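Local coordinates for hypothetical protein (PDB 4KH9) that is of unknown function but binds calcium ions and is built from three domains of the DUF4785 family, at residues S65-G70 against V155-S160; L87-K92 against K135-S140; T162-E167 against I183-D188; T190-N195 against V244-G249. All blocks are in the same frame, centred on the assembly; numbering follows the deposited sequence.

Overall arrangement
Contacts 1 and 2 belong to the N-terminal domain and contacts 3 and 4 to the central, E-set-like domain, so together they run across the junction of the two. Contact 2 is nested inside the chain loop that contact 1 closes, and the two touch where Thr66 OG1 lies 3.6 Å from Phe136 CE1. Contact 1 meets contact 3 through Leu67 CD1 and Thr162 CB, 3.8 Å apart. Contacts 3 and 4, with centres 11 Å apart, share one core and a probable hydrogen bond of 2.7 Å between Thr162 OG1 and Tyr192 OH. Contact 4 lies nearest the calcium, the Val244 side chain being about 9 Å from the bound ion.

Contact 1: residues S65-G70 against V155-S160; sequences STLAPG and VLDKFS
The carboxylate of Asp157 receives two successive backbone N-H groups of the loop 65-70. Leu67 N gives the shorter bond, 2.7 Å to Asp157 OD2, while Ala68 N reaches Asp157 OD1 at 3.3 Å. Both donors come in on the syn side of their oxygens, 16-17° out of the carboxylate plane, and the two bonds fix the rotation of the group. CG of Asp157 stands opposite the backbone N (chi1 -156°), a torsion that swings the oxygens across to the loop. The Leu67 side chain crosses the carboxylate at about a right angle, its CB 3.3 Å from Asp157 OD2.

Asp157 centres an inverse gamma turn and also opens a type I beta turn ending at Ser160, closed by Ser160 N to Asp157 O; this turn follows strand 150-156 and leads toward strand 163-168. Its third residue, Phe159, puts the ring edge against the carbonyl oxygens of Pro69 and Gly70, with CD2 3.4 Å from Pro69 O. Ala68 CB packs on the turn backbone, 3.4 Å from Phe159 C.

Two waters extend the grip: one donates to Ser65 O and Asp157 OD2, the second accepts from Phe159 N and lies between Asp157 OD1 (2.8 Å) and Pro69 O, with more acceptors in reach than it has protons. A salt bridge from Asp157 OD2 to Arg255, on strand 251-264 of the central domain, probably stabilises the negative charge.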
loop_
_atom_site.group_PDB
_atom_site.type_symbol
_atom_site.label_atom_id
_atom_site.label_comp_id
_atom_site.label_asym_id
_atom_site.label_seq_id
_atom_site.Cartn_x
_atom_site.Cartn_y
_atom_site.Cartn_z
ATOM N N SER A 65 6.324 -10.892 -22.469
ATOM C CA SER A 65 5.532 -12.118 -22.507
ATOM C C SER A 65 4.055 -11.818 -22.267
ATOM O O SER A 65 3.697 -11.128 -21.317
ATOM C CB SER A 65 6.053 -13.119 -21.471
ATOM O OG SER A 65 5.943 -12.593 -20.160
ATOM N N THR A 66 3.214 -12.266 -23.193
ATOM C CA THR A 66 1.788 -12.061 -23.121
ATOM C C THR A 66 1.103 -13.413 -23.250
ATOM O O THR A 66 1.640 -14.313 -23.884
ATOM C CB THR A 66 1.317 -11.031 -24.192
ATOM O OG1 THR A 66 1.425 -11.615 -25.480
ATOM C CG2 THR A 66 2.086 -9.689 -24.128
ATOM N N LEU A 67 -0.091 -13.542 -22.673
ATOM C CA LEU A 67 -0.881 -14.770 -22.695
ATOM C C LEU A 67 -2.186 -14.592 -23.491
ATOM O O LEU A 67 -2.889 -15.581 -23.786
ATOM C CB LEU A 67 -1.202 -15.212 -21.254
ATOM C CG LEU A 67 0.018 -15.510 -20.364
ATOM C CD1 LEU A 67 -0.412 -15.788 -18.932
ATOM C CD2 LEU A 67 0.878 -16.667 -20.957
ATOM N N ALA A 68 -2.514 -13.345 -23.841
ATOM C CA ALA A 68 -3.702 -13.104 -24.658
ATOM C C ALA A 68 -3.439 -12.003 -25.649
ATOM O O ALA A 68 -2.544 -11.188 -25.423
ATOM C CB ALA A 68 -4.890 -12.766 -23.781
ATOM N N PRO A 69 -4.217 -11.905 -26.743
ATOM C CA PRO A 69 -3.983 -10.803 -27.678
ATOM C C PRO A 69 -4.341 -9.449 -27.052
ATOM O O PRO A 69 -5.098 -9.367 -26.060
ATOM C CB PRO A 69 -4.899 -11.142 -28.858
ATOM C CG PRO A 69 -5.986 -11.983 -28.294
ATOM C CD PRO A 69 -5.338 -12.768 -27.185
ATOM N N GLY A 70 -3.791 -8.392 -27.635
ATOM C CA GLY A 70 -4.123 -7.035 -27.223
ATOM C C GLY A 70 -3.590 -6.579 -25.890
ATOM O O GLY A 70 -4.216 -5.736 -25.237
ATOM N N VAL A 155 3.642 -4.162 -18.494
ATOM C CA VAL A 155 2.855 -4.993 -19.398
ATOM C C VAL A 155 1.539 -5.307 -18.737
ATOM O O VAL A 155 1.527 -5.980 -17.722
ATOM C CB VAL A 155 3.599 -6.298 -19.824
ATOM C CG1 VAL A 155 2.734 -7.155 -20.756
ATOM C CG2 VAL A 155 4.963 -5.988 -20.478
ATOM N N LEU A 156 0.439 -4.834 -19.321
ATOM C CA LEU A 156 -0.901 -5.159 -18.899
ATOM C C LEU A 156 -1.436 -6.202 -19.882
ATOM O O LEU A 156 -1.688 -5.897 -21.052
ATOM C CB LEU A 156 -1.814 -3.935 -18.787
ATOM C CG LEU A 156 -3.307 -4.241 -18.516
ATOM C CD1 LEU A 156 -3.513 -4.821 -17.116
ATOM C CD2 LEU A 156 -4.174 -3.013 -18.768
ATOM N N ASP A 157 -1.590 -7.434 -19.408
ATOM C CA ASP A 157 -2.100 -8.537 -20.225
ATOM C C ASP A 157 -3.621 -8.500 -20.051
ATOM O O ASP A 157 -4.235 -9.355 -19.411
ATOM C CB ASP A 157 -1.433 -9.859 -19.761
ATOM C CG ASP A 157 -1.385 -10.970 -20.804
ATOM O OD1 ASP A 157 -1.893 -10.756 -21.946
ATOM O OD2 ASP A 157 -0.828 -12.035 -20.497
ATOM N N LYS A 158 -4.188 -7.412 -20.563
ATOM C CA LYS A 158 -5.561 -6.966 -20.453
ATOM C C LYS A 158 -6.589 -8.089 -20.681
ATOM O O LYS A 158 -7.605 -8.130 -19.974
ATOM C CB LYS A 158 -5.801 -5.821 -21.488
ATOM C CG LYS A 158 -7.095 -5.054 -21.281
ATOM C CD LYS A 158 -7.251 -3.853 -22.209
ATOM C CE LYS A 158 -8.508 -3.109 -21.856
ATOM N NZ LYS A 158 -8.597 -1.788 -22.534
ATOM N N PHE A 159 -6.349 -8.979 -21.658
ATOM C CA PHE A 159 -7.389 -9.949 -21.950
ATOM C C PHE A 159 -7.017 -11.369 -21.482
ATOM O O PHE A 159 -7.719 -12.331 -21.819
ATOM C CB PHE A 159 -7.728 -9.900 -23.453
ATOM C CG PHE A 159 -8.310 -8.554 -23.819
ATOM C CD1 PHE A 159 -9.618 -8.214 -23.452
ATOM C CD2 PHE A 159 -7.568 -7.632 -24.552
ATOM C CE1 PHE A 159 -10.155 -6.980 -23.797
ATOM C CE2 PHE A 159 -8.109 -6.394 -24.892
ATOM C CZ PHE A 159 -9.400 -6.073 -24.513
ATOM N N SER A 160 -5.985 -11.478 -20.632
ATOM C CA SER A 160 -5.600 -12.735 -19.993
ATOM C C SER A 160 -6.498 -13.049 -18.809
ATOM O O SER A 160 -6.933 -12.130 -18.106
ATOM C CB SER A 160 -4.155 -12.665 -19.517
ATOM O OG SER A 160 -3.818 -13.886 -18.882
HETATM O O HOH W 1 1.714 -11.785 -19.726
HETATM O O HOH W 2 -3.837 -9.251 -23.245
#

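Contact 2: residues L87-K92 against K135-S140; sequences LIKTPK and KFILKS
Leu87 and Lys139 exchange the first pair of backbone hydrogen bonds, Leu87 N to Lys139 O at 2.7 Å and Lys139 N to Leu87 O at 2.9 Å. Lys89 and Ile137 form the second such pair, with Lys89 N 2.8 Å from Ile137 O. Between them Ile88 and Leu138 make a non-hydrogen-bonded pair, where Ile88 CA approaches Ile137 O at 3.2 Å in a CA-H...O contact. The strands are antiparallel, their axes at 157°.

Beyond Lys89 the regular pairing ends, though Pro91 CA still approaches Lys135 O. The Pro91 ring lies over one face of Phe136: its CD is 3.7 Å from the ring centroid and only 13° off the normal, a CH-pi contact almost over the centre. The phenyl is brought face-on to the proline by a CG placed opposite the carbonyl carbon (chi1 -67°). CD1 of Ile88 meets Phe136 CD2 at 3.9 Å, while on the other face of the sheet Lys89 and Ile137 touch through their CB atoms.

In the four-stranded antiparallel sheet, these two strands are the inner pair. Strand 62-65 flanks 135-140, with Ile64 touching both Phe136 and Leu138; strand 95-97 borders 86-89, and Leu58 of helix 55-60 packs on Leu138.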
loop_
_atom_site.group_PDB
_atom_site.type_symbol
_atom_site.label_atom_id
_atom_site.label_comp_id
_atom_site.label_asym_id
_atom_site.label_seq_id
_atom_site.Cartn_x
_atom_site.Cartn_y
_atom_site.Cartn_z
ATOM N N LEU A 87 12.407 -1.321 -31.609
ATOM C CA LEU A 87 11.955 -2.393 -32.493
ATOM C C LEU A 87 11.262 -3.459 -31.661
ATOM O O LEU A 87 11.536 -3.586 -30.458
ATOM C CB LEU A 87 13.129 -3.013 -33.283
ATOM C CG LEU A 87 13.977 -2.074 -34.148
ATOM C CD1 LEU A 87 15.282 -2.748 -34.566
ATOM C CD2 LEU A 87 13.206 -1.599 -35.371
ATOM N N ILE A 88 10.410 -4.240 -32.295
ATOM C CA ILE A 88 9.751 -5.340 -31.612
ATOM C C ILE A 88 9.703 -6.565 -32.559
ATOM O O ILE A 88 9.325 -6.477 -33.734
ATOM C CB ILE A 88 8.349 -4.967 -31.042
ATOM C CG1 ILE A 88 7.808 -6.063 -30.079
ATOM C CG2 ILE A 88 7.359 -4.544 -32.141
ATOM C CD1 ILE A 88 6.603 -5.633 -29.152
ATOM N N LYS A 89 10.092 -7.697 -32.009
ATOM C CA LYS A 89 10.061 -8.969 -32.695
ATOM C C LYS A 89 8.820 -9.702 -32.193
ATOM O O LYS A 89 8.636 -9.863 -30.996
ATOM C CB LYS A 89 11.372 -9.721 -32.434
ATOM C CG LYS A 89 11.693 -10.806 -33.451
ATOM C CD LYS A 89 13.050 -11.406 -33.136
ATOM C CE LYS A 89 13.550 -12.312 -34.238
ATOM N NZ LYS A 89 14.885 -12.892 -33.920
ATOM N N THR A 90 7.934 -10.088 -33.109
ATOM C CA THR A 90 6.691 -10.773 -32.736
ATOM C C THR A 90 6.987 -12.241 -32.377
ATOM O O THR A 90 8.109 -12.700 -32.638
ATOM C CB THR A 90 5.680 -10.672 -33.907
ATOM O OG1 THR A 90 6.192 -11.420 -35.029
ATOM C CG2 THR A 90 5.403 -9.233 -34.304
ATOM N N PRO A 91 6.014 -13.014 -31.825
ATOM C CA PRO A 91 6.290 -14.429 -31.542
ATOM C C PRO A 91 6.604 -15.240 -32.828
ATOM O O PRO A 91 7.213 -16.295 -32.708
ATOM C CB PRO A 91 4.999 -14.901 -30.856
ATOM C CG PRO A 91 4.352 -13.627 -30.314
ATOM C CD PRO A 91 4.632 -12.663 -31.419
ATOM N N LYS A 92 6.282 -14.713 -34.037
ATOM C CA LYS A 92 6.545 -15.364 -35.328
ATOM C C LYS A 92 7.832 -14.813 -35.979
ATOM O O LYS A 92 8.110 -15.091 -37.150
ATOM C CB LYS A 92 5.347 -15.226 -36.294
ATOM C CG LYS A 92 4.014 -15.772 -35.772
ATOM C CD LYS A 92 3.965 -17.283 -35.622
ATOM C CE LYS A 92 2.724 -17.725 -34.875
ATOM N NZ LYS A 92 2.856 -17.563 -33.399
ATOM N N LYS A 135 5.794 -14.718 -26.874
ATOM C CA LYS A 135 7.050 -14.068 -26.549
ATOM C C LYS A 135 7.408 -13.040 -27.622
ATOM O O LYS A 135 7.696 -13.378 -28.773
ATOM C CB LYS A 135 8.163 -15.112 -26.350
ATOM C CG LYS A 135 9.564 -14.546 -26.185
ATOM C CD LYS A 135 10.585 -15.682 -26.190
ATOM C CE LYS A 135 11.937 -15.234 -26.700
ATOM N NZ LYS A 135 12.953 -16.322 -26.633
ATOM N N PHE A 136 7.323 -11.769 -27.226
ATOM C CA PHE A 136 7.716 -10.623 -28.025
ATOM C C PHE A 136 9.087 -10.213 -27.508
ATOM O O PHE A 136 9.391 -10.451 -26.338
ATOM C CB PHE A 136 6.696 -9.479 -27.948
ATOM C CG PHE A 136 5.337 -9.700 -28.563
ATOM C CD1 PHE A 136 4.379 -10.468 -27.912
ATOM C CD2 PHE A 136 4.993 -9.092 -29.765
ATOM C CE1 PHE A 136 3.109 -10.656 -28.472
ATOM C CE2 PHE A 136 3.722 -9.273 -30.322
ATOM C CZ PHE A 136 2.776 -10.039 -29.664
ATOM N N ILE A 137 9.920 -9.658 -28.371
ATOM C CA ILE A 137 11.238 -9.193 -27.983
ATOM C C ILE A 137 11.317 -7.696 -28.315
ATOM O O ILE A 137 11.168 -7.304 -29.467
ATOM C CB ILE A 137 12.391 -10.013 -28.638
ATOM C CG1 ILE A 137 12.265 -11.518 -28.272
ATOM C CG2 ILE A 137 13.794 -9.422 -28.235
ATOM C CD1 ILE A 137 13.347 -12.448 -28.857
ATOM N N LEU A 138 11.491 -6.869 -27.285
ATOM C CA LEU A 138 11.650 -5.432 -27.426
ATOM C C LEU A 138 13.125 -5.150 -27.517
ATOM O O LEU A 138 13.891 -5.655 -26.697
ATOM C CB LEU A 138 11.003 -4.698 -26.248
ATOM C CG LEU A 138 11.001 -3.148 -26.303
ATOM C CD1 LEU A 138 10.103 -2.597 -27.458
ATOM C CD2 LEU A 138 10.598 -2.569 -24.939
ATOM N N LYS A 139 13.530 -4.385 -28.509
ATOM C CA LYS A 139 14.944 -4.118 -28.727
ATOM C C LYS A 139 15.151 -2.662 -29.135
ATOM O O LYS A 139 14.294 -2.031 -29.766
ATOM C CB LYS A 139 15.477 -5.074 -29.833
ATOM C CG LYS A 139 17.000 -5.116 -30.026
ATOM C CD LYS A 139 17.379 -5.736 -31.372
ATOM C CE LYS A 139 17.782 -7.190 -31.294
ATOM N NZ LYS A 139 19.158 -7.359 -30.751
ATOM N N SER A 140 16.306 -2.150 -28.775
ATOM C CA SER A 140 16.753 -0.826 -29.158
ATOM C C SER A 140 17.320 -0.900 -30.568
ATOM O O SER A 140 17.951 -1.891 -30.921
ATOM C CB SER A 140 17.813 -0.358 -28.169
ATOM O OG SER A 140 18.009 1.026 -28.337
#

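Contact 3: residues T162-E167 against I183-D188; sequences TYLEVE and ISLHND
Strands 163-167 and 183-186 run antiparallel, their axes 4.7 Å apart at closest approach, with hydrogen-bonded pairs at Tyr163-His186 and Glu165-Ser184, the shortest backbone bond being Glu165 N to Ser184 O, 2.7 Å.

On the face carrying Tyr163 and His186, the tyrosine ring folds over its partner strand because CG sits between the backbone N and the carbonyl carbon (chi1 59°). His186 CB then rests over one ring face, toward the rim and 3.8 Å from the centroid, in a CH-pi contact. The two rings are inclined at 42°, and Tyr163 CE1 comes within 3.4 Å of His186 CD2. Glu165 CB reaches the imidazole edge near its plane, while the carboxylate of Glu165 is held by a salt bridge to Arg45 on the adjoining strand 44-46.

The opposite face is aliphatic. Leu164 and Ile183 lie side by side, Leu164 CD1 3.8 Å from Ile183 CG2, and Leu185 CD1 packs on Thr162 CG2. At the strand end Asn187 ND2 donates to Thr162 OG1 (2.8 Å, 165°), which lies close to the amide plane; the same hydroxyl also meets Tyr192 OH. The amide is fixed further by Asn187 OD1, which takes the N-H groups of Ile189 and Thr190.

Leu164 and Val166 pack against Thr242, and Leu185 against Ile253, a largely aliphatic interior facing strands 238-248 and 251-264, consistent with the beta sandwich of the E-set clan.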
loop_
_atom_site.group_PDB
_atom_site.type_symbol
_atom_site.label_atom_id
_atom_site.label_comp_id
_atom_site.label_asym_id
_atom_site.label_seq_id
_atom_site.Cartn_x
_atom_site.Cartn_y
_atom_site.Cartn_z
ATOM N N THR A 162 -5.294 -15.047 -16.505
ATOM C CA THR A 162 -4.253 -15.389 -15.519
ATOM C C THR A 162 -3.927 -14.150 -14.700
ATOM O O THR A 162 -3.546 -13.109 -15.256
ATOM C CB THR A 162 -2.988 -15.987 -16.155
ATOM O OG1 THR A 162 -3.320 -17.208 -16.794
ATOM C CG2 THR A 162 -1.889 -16.283 -15.106
ATOM N N TYR A 163 -4.113 -14.250 -13.369
ATOM C CA TYR A 163 -3.827 -13.126 -12.503
ATOM C C TYR A 163 -3.053 -13.560 -11.273
ATOM O O TYR A 163 -3.058 -14.741 -10.902
ATOM C CB TYR A 163 -5.118 -12.400 -12.083
ATOM C CG TYR A 163 -6.109 -13.274 -11.351
ATOM C CD1 TYR A 163 -6.050 -13.420 -9.965
ATOM C CD2 TYR A 163 -7.138 -13.926 -12.037
ATOM C CE1 TYR A 163 -6.991 -14.184 -9.279
ATOM C CE2 TYR A 163 -8.072 -14.712 -11.360
ATOM C CZ TYR A 163 -8.004 -14.821 -9.978
ATOM O OH TYR A 163 -8.920 -15.570 -9.287
ATOM N N LEU A 164 -2.388 -12.591 -10.658
ATOM C CA LEU A 164 -1.657 -12.765 -9.412
ATOM C C LEU A 164 -2.460 -12.134 -8.324
ATOM O O LEU A 164 -2.852 -10.976 -8.472
ATOM C CB LEU A 164 -0.258 -12.135 -9.493
ATOM C CG LEU A 164 0.626 -12.291 -8.251
ATOM C CD1 LEU A 164 1.095 -13.733 -8.089
ATOM C CD2 LEU A 164 1.792 -11.353 -8.301
ATOM N N GLU A 165 -2.734 -12.870 -7.242
ATOM C CA GLU A 165 -3.467 -12.298 -6.106
ATOM C C GLU A 165 -2.513 -12.168 -4.887
ATOM O O GLU A 165 -1.819 -13.107 -4.570
ATOM C CB GLU A 165 -4.708 -13.134 -5.775
ATOM C CG GLU A 165 -5.547 -12.482 -4.690
ATOM C CD GLU A 165 -6.880 -13.158 -4.438
ATOM O OE1 GLU A 165 -7.734 -13.121 -5.351
ATOM O OE2 GLU A 165 -7.090 -13.682 -3.319
ATOM N N VAL A 166 -2.455 -10.974 -4.260
ATOM C CA VAL A 166 -1.599 -10.695 -3.103
ATOM C C VAL A 166 -2.431 -10.037 -2.012
ATOM O O VAL A 166 -3.395 -9.319 -2.312
ATOM C CB VAL A 166 -0.370 -9.817 -3.454
ATOM C CG1 VAL A 166 0.484 -10.469 -4.531
ATOM C CG2 VAL A 166 -0.776 -8.393 -3.854
ATOM N N GLU A 167 -2.065 -10.267 -0.759
ATOM C CA GLU A 167 -2.701 -9.617 0.408
ATOM C C GLU A 167 -1.838 -9.792 1.657
ATOM O O GLU A 167 -1.052 -10.722 1.713
ATOM C CB GLU A 167 -4.125 -10.136 0.685
ATOM C CG GLU A 167 -4.231 -11.613 0.974
ATOM C CD GLU A 167 -5.598 -12.064 1.456
ATOM O OE1 GLU A 167 -6.054 -11.571 2.514
ATOM O OE2 GLU A 167 -6.198 -12.935 0.789
ATOM N N ILE A 183 0.461 -14.958 -1.509
ATOM C CA ILE A 183 0.730 -14.690 -2.928
ATOM C C ILE A 183 0.254 -15.910 -3.705
ATOM O O ILE A 183 0.753 -17.011 -3.485
ATOM C CB ILE A 183 2.265 -14.393 -3.119
ATOM C CG1 ILE A 183 2.716 -13.179 -2.269
ATOM C CG2 ILE A 183 2.634 -14.211 -4.613
ATOM C CD1 ILE A 183 4.216 -13.256 -1.723
ATOM N N SER A 184 -0.720 -15.714 -4.600
ATOM C CA SER A 184 -1.315 -16.822 -5.362
ATOM C C SER A 184 -1.420 -16.506 -6.837
ATOM O O SER A 184 -1.770 -15.393 -7.212
ATOM C CB SER A 184 -2.711 -17.157 -4.845
ATOM O OG SER A 184 -2.835 -16.907 -3.458
ATOM N N LEU A 185 -1.112 -17.497 -7.667
ATOM C CA LEU A 185 -1.225 -17.380 -9.106
ATOM C C LEU A 185 -2.437 -18.188 -9.557
ATOM O O LEU A 185 -2.483 -19.395 -9.320
ATOM C CB LEU A 185 0.062 -17.842 -9.815
ATOM C CG LEU A 185 0.086 -17.615 -11.352
ATOM C CD1 LEU A 185 0.037 -16.116 -11.694
ATOM C CD2 LEU A 185 1.325 -18.234 -11.969
ATOM N N HIS A 186 -3.405 -17.524 -10.224
ATOM C CA HIS A 186 -4.644 -18.172 -10.646
ATOM C C HIS A 186 -4.942 -18.082 -12.147
ATOM O O HIS A 186 -4.594 -17.114 -12.826
ATOM C CB HIS A 186 -5.840 -17.540 -9.916
ATOM C CG HIS A 186 -5.785 -17.624 -8.417
ATOM N ND1 HIS A 186 -6.040 -18.815 -7.750
ATOM C CD2 HIS A 186 -5.562 -16.653 -7.502
ATOM C CE1 HIS A 186 -5.941 -18.529 -6.463
ATOM N NE2 HIS A 186 -5.682 -17.233 -6.268
ATOM N N ASN A 187 -5.698 -19.084 -12.610
ATOM C CA ASN A 187 -6.284 -19.297 -13.936
ATOM C C ASN A 187 -7.350 -20.361 -13.710
ATOM O O ASN A 187 -7.013 -21.424 -13.190
ATOM C CB ASN A 187 -5.204 -19.692 -14.952
ATOM C CG ASN A 187 -5.719 -19.933 -16.348
ATOM O OD1 ASN A 187 -6.442 -20.898 -16.613
ATOM N ND2 ASN A 187 -5.304 -19.104 -17.282
ATOM N N ASP A 188 -8.638 -20.085 -13.996
ATOM C CA ASP A 188 -9.691 -21.065 -13.670
ATOM C C ASP A 188 -9.686 -22.330 -14.595
ATOM O O ASP A 188 -10.457 -23.257 -14.343
ATOM C CB ASP A 188 -11.085 -20.417 -13.655
ATOM C CG ASP A 188 -11.621 -19.849 -14.954
ATOM O OD1 ASP A 188 -10.813 -19.636 -15.897
ATOM O OD2 ASP A 188 -12.843 -19.571 -15.015
HETATM O O HOH W 3 -3.104 -14.525 -2.428
#

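Contact 4: residues T190-N195 against V244-G249; sequences TEYDVN and VQTEYG
Thr190 directs CG2 away from its backbone N, with OG1 opposite the carbonyl carbon (chi1 -50°), and Tyr248 extends its ring with CG opposite the backbone N (chi1 -172°); the methyl and the ring thus meet from opposing directions. Thr190 CG2 lies over the middle of one Tyr248 face, 3.5 Å from the centroid and 8° off the normal, in a CH-pi contact. The Tyr192 side chain crosses that of Tyr248 at about a right angle and offers its ring edge, with Tyr192 CE1 3.9 Å from Tyr248 CB.

Thr246 OG1 donates to Asp193 O at 2.7 Å, the donor tilted from the carbonyl plane. A water alongside bridges the backbones, accepting from Asp193 N at 3.0 Å and donating to Glu247 O. Further along, Val194 CG1 and Val244 CG1 touch at 3.7 Å. Val194 and Val244 also pack on Leu185 and Ile183 of strand 178-186, respectively.

The loop 190-195, which leads into the strand bearing the calcium ligands Asp196 and Asp198, is therefore fastened to strand 238-248 by one hydroxyl bond and a water rather than by direct backbone pairing, with an aromatic contact at one end and an aliphatic one at the other.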
loop_
_atom_site.group_PDB
_atom_site.type_symbol
_atom_site.label_atom_id
_atom_site.label_comp_id
_atom_site.label_asym_id
_atom_site.label_seq_id
_atom_site.Cartn_x
_atom_site.Cartn_y
_atom_site.Cartn_z
ATOM N N THR A 190 -6.283 -23.661 -15.857
ATOM C CA THR A 190 -4.944 -24.233 -15.676
ATOM C C THR A 190 -4.470 -24.207 -14.209
ATOM O O THR A 190 -4.674 -23.224 -13.490
ATOM C CB THR A 190 -3.938 -23.438 -16.545
ATOM O OG1 THR A 190 -4.413 -23.321 -17.887
ATOM C CG2 THR A 190 -2.552 -24.043 -16.552
ATOM N N GLU A 191 -3.774 -25.270 -13.802
ATOM C CA GLU A 191 -3.155 -25.405 -12.485
ATOM C C GLU A 191 -1.660 -25.231 -12.680
ATOM O O GLU A 191 -1.033 -26.031 -13.392
ATOM C CB GLU A 191 -3.506 -26.757 -11.813
ATOM C CG GLU A 191 -4.975 -26.936 -11.436
ATOM C CD GLU A 191 -5.517 -26.069 -10.312
ATOM O OE1 GLU A 191 -4.823 -25.906 -9.282
ATOM O OE2 GLU A 191 -6.670 -25.598 -10.441
ATOM N N TYR A 192 -1.106 -24.136 -12.142
ATOM C CA TYR A 192 0.326 -23.859 -12.303
ATOM C C TYR A 192 1.123 -24.419 -11.144
ATOM O O TYR A 192 0.574 -24.611 -10.053
ATOM C CB TYR A 192 0.601 -22.339 -12.405
ATOM C CG TYR A 192 -0.107 -21.627 -13.541
ATOM C CD1 TYR A 192 0.235 -21.874 -14.868
ATOM C CD2 TYR A 192 -1.078 -20.666 -13.285
ATOM C CE1 TYR A 192 -0.395 -21.201 -15.917
ATOM C CE2 TYR A 192 -1.702 -19.974 -14.323
ATOM C CZ TYR A 192 -1.366 -20.255 -15.641
ATOM O OH TYR A 192 -1.980 -19.589 -16.679
ATOM N N ASP A 193 2.415 -24.642 -11.392
ATOM C CA ASP A 193 3.443 -24.987 -10.425
ATOM C C ASP A 193 4.455 -23.869 -10.420
ATOM O O ASP A 193 5.131 -23.635 -11.426
ATOM C CB ASP A 193 4.113 -26.331 -10.680
ATOM C CG ASP A 193 5.084 -26.667 -9.531
ATOM O OD1 ASP A 193 4.647 -26.658 -8.362
ATOM O OD2 ASP A 193 6.293 -26.801 -9.797
ATOM N N VAL A 194 4.521 -23.133 -9.312
ATOM C CA VAL A 194 5.380 -21.958 -9.191
ATOM C C VAL A 194 6.577 -22.248 -8.274
ATOM O O VAL A 194 6.393 -22.793 -7.199
ATOM C CB VAL A 194 4.549 -20.745 -8.674
ATOM C CG1 VAL A 194 5.414 -19.499 -8.525
ATOM C CG2 VAL A 194 3.367 -20.452 -9.604
ATOM N N ASN A 195 7.779 -21.830 -8.697
ATOM C CA ASN A 195 9.003 -21.937 -7.922
ATOM C C ASN A 195 9.778 -20.605 -7.961
ATOM O O ASN A 195 10.522 -20.322 -7.023
ATOM C CB ASN A 195 9.878 -23.090 -8.419
ATOM C CG ASN A 195 9.331 -24.471 -8.129
ATOM O OD1 ASN A 195 9.135 -24.859 -6.971
ATOM N ND2 ASN A 195 9.105 -25.261 -9.175
ATOM N N VAL A 244 6.488 -12.898 -9.825
ATOM C CA VAL A 244 6.360 -14.333 -10.003
ATOM C C VAL A 244 6.615 -14.702 -11.500
ATOM O O VAL A 244 6.092 -14.039 -12.419
ATOM C CB VAL A 244 4.948 -14.755 -9.531
ATOM C CG1 VAL A 244 4.620 -16.191 -9.898
ATOM C CG2 VAL A 244 4.777 -14.531 -8.019
ATOM N N GLN A 245 7.364 -15.784 -11.727
ATOM C CA GLN A 245 7.527 -16.304 -13.075
ATOM C C GLN A 245 7.432 -17.837 -13.077
ATOM O O GLN A 245 8.001 -18.485 -12.216
ATOM C CB GLN A 245 8.827 -15.856 -13.749
ATOM C CG GLN A 245 8.818 -16.242 -15.231
ATOM C CD GLN A 245 9.890 -15.631 -16.058
ATOM O OE1 GLN A 245 9.982 -14.419 -16.203
ATOM N NE2 GLN A 245 10.630 -16.466 -16.743
ATOM N N THR A 246 6.673 -18.399 -14.021
ATOM C CA THR A 246 6.609 -19.844 -14.226
ATOM C C THR A 246 6.436 -20.076 -15.736
ATOM O O THR A 246 6.456 -19.119 -16.513
ATOM C CB THR A 246 5.560 -20.553 -13.352
ATOM O OG1 THR A 246 5.777 -21.961 -13.470
ATOM C CG2 THR A 246 4.128 -20.214 -13.718
ATOM N N GLU A 247 6.362 -21.346 -16.142
ATOM C CA GLU A 247 6.193 -21.742 -17.535
ATOM C C GLU A 247 5.126 -22.795 -17.620
ATOM O O GLU A 247 5.078 -23.696 -16.785
ATOM C CB GLU A 247 7.503 -22.251 -18.185
ATOM C CG GLU A 247 8.698 -21.303 -18.134
ATOM C CD GLU A 247 9.489 -21.322 -16.834
ATOM O OE1 GLU A 247 10.049 -22.389 -16.492
ATOM O OE2 GLU A 247 9.565 -20.264 -16.164
ATOM N N TYR A 248 4.249 -22.667 -18.605
ATOM C CA TYR A 248 3.215 -23.655 -18.851
ATOM C C TYR A 248 3.259 -23.959 -20.335
ATOM O O TYR A 248 2.797 -23.164 -21.162
ATOM C CB TYR A 248 1.835 -23.217 -18.349
ATOM C CG TYR A 248 0.826 -24.335 -18.450
ATOM C CD1 TYR A 248 0.793 -25.360 -17.505
ATOM C CD2 TYR A 248 -0.080 -24.390 -19.507
ATOM C CE1 TYR A 248 -0.111 -26.416 -17.617
ATOM C CE2 TYR A 248 -0.995 -25.433 -19.622
ATOM C CZ TYR A 248 -1.010 -26.442 -18.673
ATOM O OH TYR A 248 -1.923 -27.458 -18.784
ATOM N N GLY A 249 3.910 -25.081 -20.638
ATOM C CA GLY A 249 4.176 -25.538 -21.989
ATOM C C GLY A 249 5.301 -24.700 -22.551
ATOM O O GLY A 249 6.385 -24.640 -21.963
HETATM O O HOH W 4 3.396 -24.156 -14.166
#